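Side-chain contact in thermostable monoacylglycerol lipase (Bacillus, PDB 4LHE), which hydrolyses monoacylglycerols to free fatty acid and glycerol as a lipase of the alpha/beta hydrolase fold: residues Ile91-Leu96 with Thr101-Leu106. Sequence-based numbering, arbitrary orientation.
Sequences IFVTGL and TLTLYL
In the strand-turn-helix unit of the alpha/beta hydrolase fold, where the chain makes what is probably the nucleophile elbow of a GxSxG motif, Val93 and Gly95 on the central strand face Thr103 on the helix that runs back over it. The axes of the short segments come within 7.2 Å and run roughly antiparallel, at 152°. The side chains of Val93 and Thr103 pass alongside one another, pointing opposite ways: Val93 CG1 lies 3.4 Å from Thr103 OG1 and 3.6 Å from Thr103 CG2, so one methyl touches both branches of the threonine. With CG1 anti to the backbone N (chi1 -172°), the other branch, CG2, is left beside that N, from where it meets Leu106 CD2 more loosely at 4.4 Å. Thr103 OG1 hydrogen-bonds the carbonyl O of Gly99 one turn earlier in its own helix; toward the strand it makes only van der Waals contact, 3.4 Å from Thr94 C. An alanine in place of Thr103 is likely to open a gap beside Val93 CG1 and leave Gly99 O without this side-chain partner. Ile116 of the neighbouring strand 115-119 also touches Thr103, while Val77 and Tyr81 of helix 70-87 touch Leu106. Gly95 has no side chain, and a beta carbon at that position would run into Thr103 OG1; the backbone passes close by the hydroxyl, with Gly95 N 3.5 Å from Thr103 OG1.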
loop_
_atom_site.group_PDB
_atom_site.type_symbol
_atom_site.label_atom_id
_atom_site.label_comp_id
_atom_site.label_asym_id
_atom_site.label_seq_id
_atom_site.Cartn_x
_atom_site.Cartn_y
_atom_site.Cartn_z
ATOM N N ILE A 91 0.102 -16.913 -3.043
ATOM C CA ILE A 91 -0.076 -15.621 -2.394
ATOM C C ILE A 91 0.172 -14.489 -3.381
ATOM O O ILE A 91 1.185 -14.484 -4.088
ATOM C CB ILE A 91 0.850 -15.494 -1.175
ATOM C CG1 ILE A 91 0.360 -16.412 -0.041
ATOM C CG2 ILE A 91 0.917 -14.079 -0.713
ATOM C CD1 ILE A 91 1.232 -16.389 1.195
ATOM N N PHE A 92 -0.773 -13.552 -3.454
ATOM C CA PHE A 92 -0.551 -12.303 -4.168
ATOM C C PHE A 92 -0.574 -11.149 -3.190
ATOM O O PHE A 92 -1.267 -11.216 -2.168
ATOM C CB PHE A 92 -1.676 -12.074 -5.166
ATOM C CG PHE A 92 -1.725 -13.084 -6.247
ATOM C CD1 PHE A 92 -0.757 -13.090 -7.246
ATOM C CD2 PHE A 92 -2.755 -14.018 -6.286
ATOM C CE1 PHE A 92 -0.810 -14.040 -8.274
ATOM C CE2 PHE A 92 -2.812 -14.955 -7.300
ATOM C CZ PHE A 92 -1.838 -14.968 -8.292
ATOM N N VAL A 93 0.160 -10.086 -3.506
ATOM C CA VAL A 93 0.192 -8.913 -2.639
ATOM C C VAL A 93 -0.190 -7.674 -3.464
ATOM O O VAL A 93 0.212 -7.547 -4.621
ATOM C CB VAL A 93 1.576 -8.757 -1.956
ATOM C CG1 VAL A 93 1.549 -7.648 -0.893
ATOM C CG2 VAL A 93 2.015 -10.115 -1.320
ATOM N N THR A 94 -1.016 -6.807 -2.877
ATOM C CA THR A 94 -1.391 -5.540 -3.501
ATOM C C THR A 94 -1.426 -4.449 -2.427
ATOM O O THR A 94 -1.652 -4.715 -1.239
ATOM C CB THR A 94 -2.744 -5.623 -4.235
ATOM O OG1 THR A 94 -3.009 -4.384 -4.907
ATOM C CG2 THR A 94 -3.902 -5.913 -3.257
ATOM N N GLY A 95 -1.166 -3.213 -2.816
ATOM C CA GLY A 95 -1.201 -2.165 -1.819
ATOM C C GLY A 95 -1.181 -0.797 -2.440
ATOM O O GLY A 95 -0.704 -0.635 -3.562
ATOM N N LEU A 96 -1.683 0.181 -1.695
ATOM C CA LEU A 96 -1.762 1.556 -2.163
ATOM C C LEU A 96 -0.619 2.424 -1.630
ATOM O O LEU A 96 -0.357 2.446 -0.426
ATOM C CB LEU A 96 -3.096 2.159 -1.725
ATOM C CG LEU A 96 -3.294 3.642 -2.010
ATOM C CD1 LEU A 96 -3.359 3.893 -3.520
ATOM C CD2 LEU A 96 -4.564 4.117 -1.311
ATOM N N THR A 101 4.774 0.334 -1.593
ATOM C CA THR A 101 6.182 0.219 -1.244
ATOM C C THR A 101 6.399 -1.066 -0.439
ATOM O O THR A 101 7.384 -1.791 -0.641
ATOM C CB THR A 101 6.644 1.431 -0.419
ATOM O OG1 THR A 101 6.312 2.642 -1.115
ATOM C CG2 THR A 101 8.146 1.375 -0.190
ATOM N N LEU A 102 5.464 -1.343 0.465
ATOM C CA LEU A 102 5.559 -2.484 1.370
ATOM C C LEU A 102 5.299 -3.777 0.639
ATOM O O LEU A 102 5.759 -4.837 1.064
ATOM C CB LEU A 102 4.555 -2.325 2.509
ATOM C CG LEU A 102 5.001 -1.309 3.560
ATOM C CD1 LEU A 102 3.837 -0.938 4.445
ATOM C CD2 LEU A 102 6.143 -1.937 4.387
ATOM N N THR A 103 4.539 -3.678 -0.454
ATOM C CA THR A 103 4.282 -4.809 -1.327
ATOM C C THR A 103 5.570 -5.168 -2.068
ATOM O O THR A 103 5.957 -6.344 -2.134
ATOM C CB THR A 103 3.165 -4.478 -2.337
ATOM O OG1 THR A 103 1.918 -4.392 -1.638
ATOM C CG2 THR A 103 3.068 -5.569 -3.412
ATOM N N LEU A 104 6.227 -4.150 -2.621
ATOM C CA LEU A 104 7.511 -4.331 -3.281
ATOM C C LEU A 104 8.507 -4.923 -2.311
ATOM O O LEU A 104 9.215 -5.869 -2.644
ATOM C CB LEU A 104 8.028 -2.995 -3.793
ATOM C CG LEU A 104 7.160 -2.379 -4.887
ATOM C CD1 LEU A 104 7.450 -0.895 -4.982
ATOM C CD2 LEU A 104 7.401 -3.068 -6.243
ATOM N N TYR A 105 8.535 -4.369 -1.099
ATOM C CA TYR A 105 9.459 -4.805 -0.051
ATOM C C TYR A 105 9.315 -6.290 0.213
ATOM O O TYR A 105 10.306 -7.022 0.244
ATOM C CB TYR A 105 9.165 -4.029 1.239
ATOM C CG TYR A 105 10.127 -4.281 2.380
ATOM C CD1 TYR A 105 11.207 -3.438 2.586
ATOM C CD2 TYR A 105 9.945 -5.341 3.267
ATOM C CE1 TYR A 105 12.092 -3.642 3.633
ATOM C CE2 TYR A 105 10.828 -5.557 4.316
ATOM C CZ TYR A 105 11.896 -4.695 4.494
ATOM O OH TYR A 105 12.788 -4.879 5.529
ATOM N N LEU A 106 8.070 -6.729 0.392
ATOM C CA LEU A 106 7.776 -8.114 0.731
ATOM C C LEU A 106 8.150 -9.060 -0.401
ATOM O O LEU A 106 8.608 -10.182 -0.159
ATOM C CB LEU A 106 6.296 -8.255 1.066
ATOM C CG LEU A 106 5.945 -9.048 2.312
ATOM C CD1 LEU A 106 6.263 -8.233 3.543
ATOM C CD2 LEU A 106 4.473 -9.424 2.282
#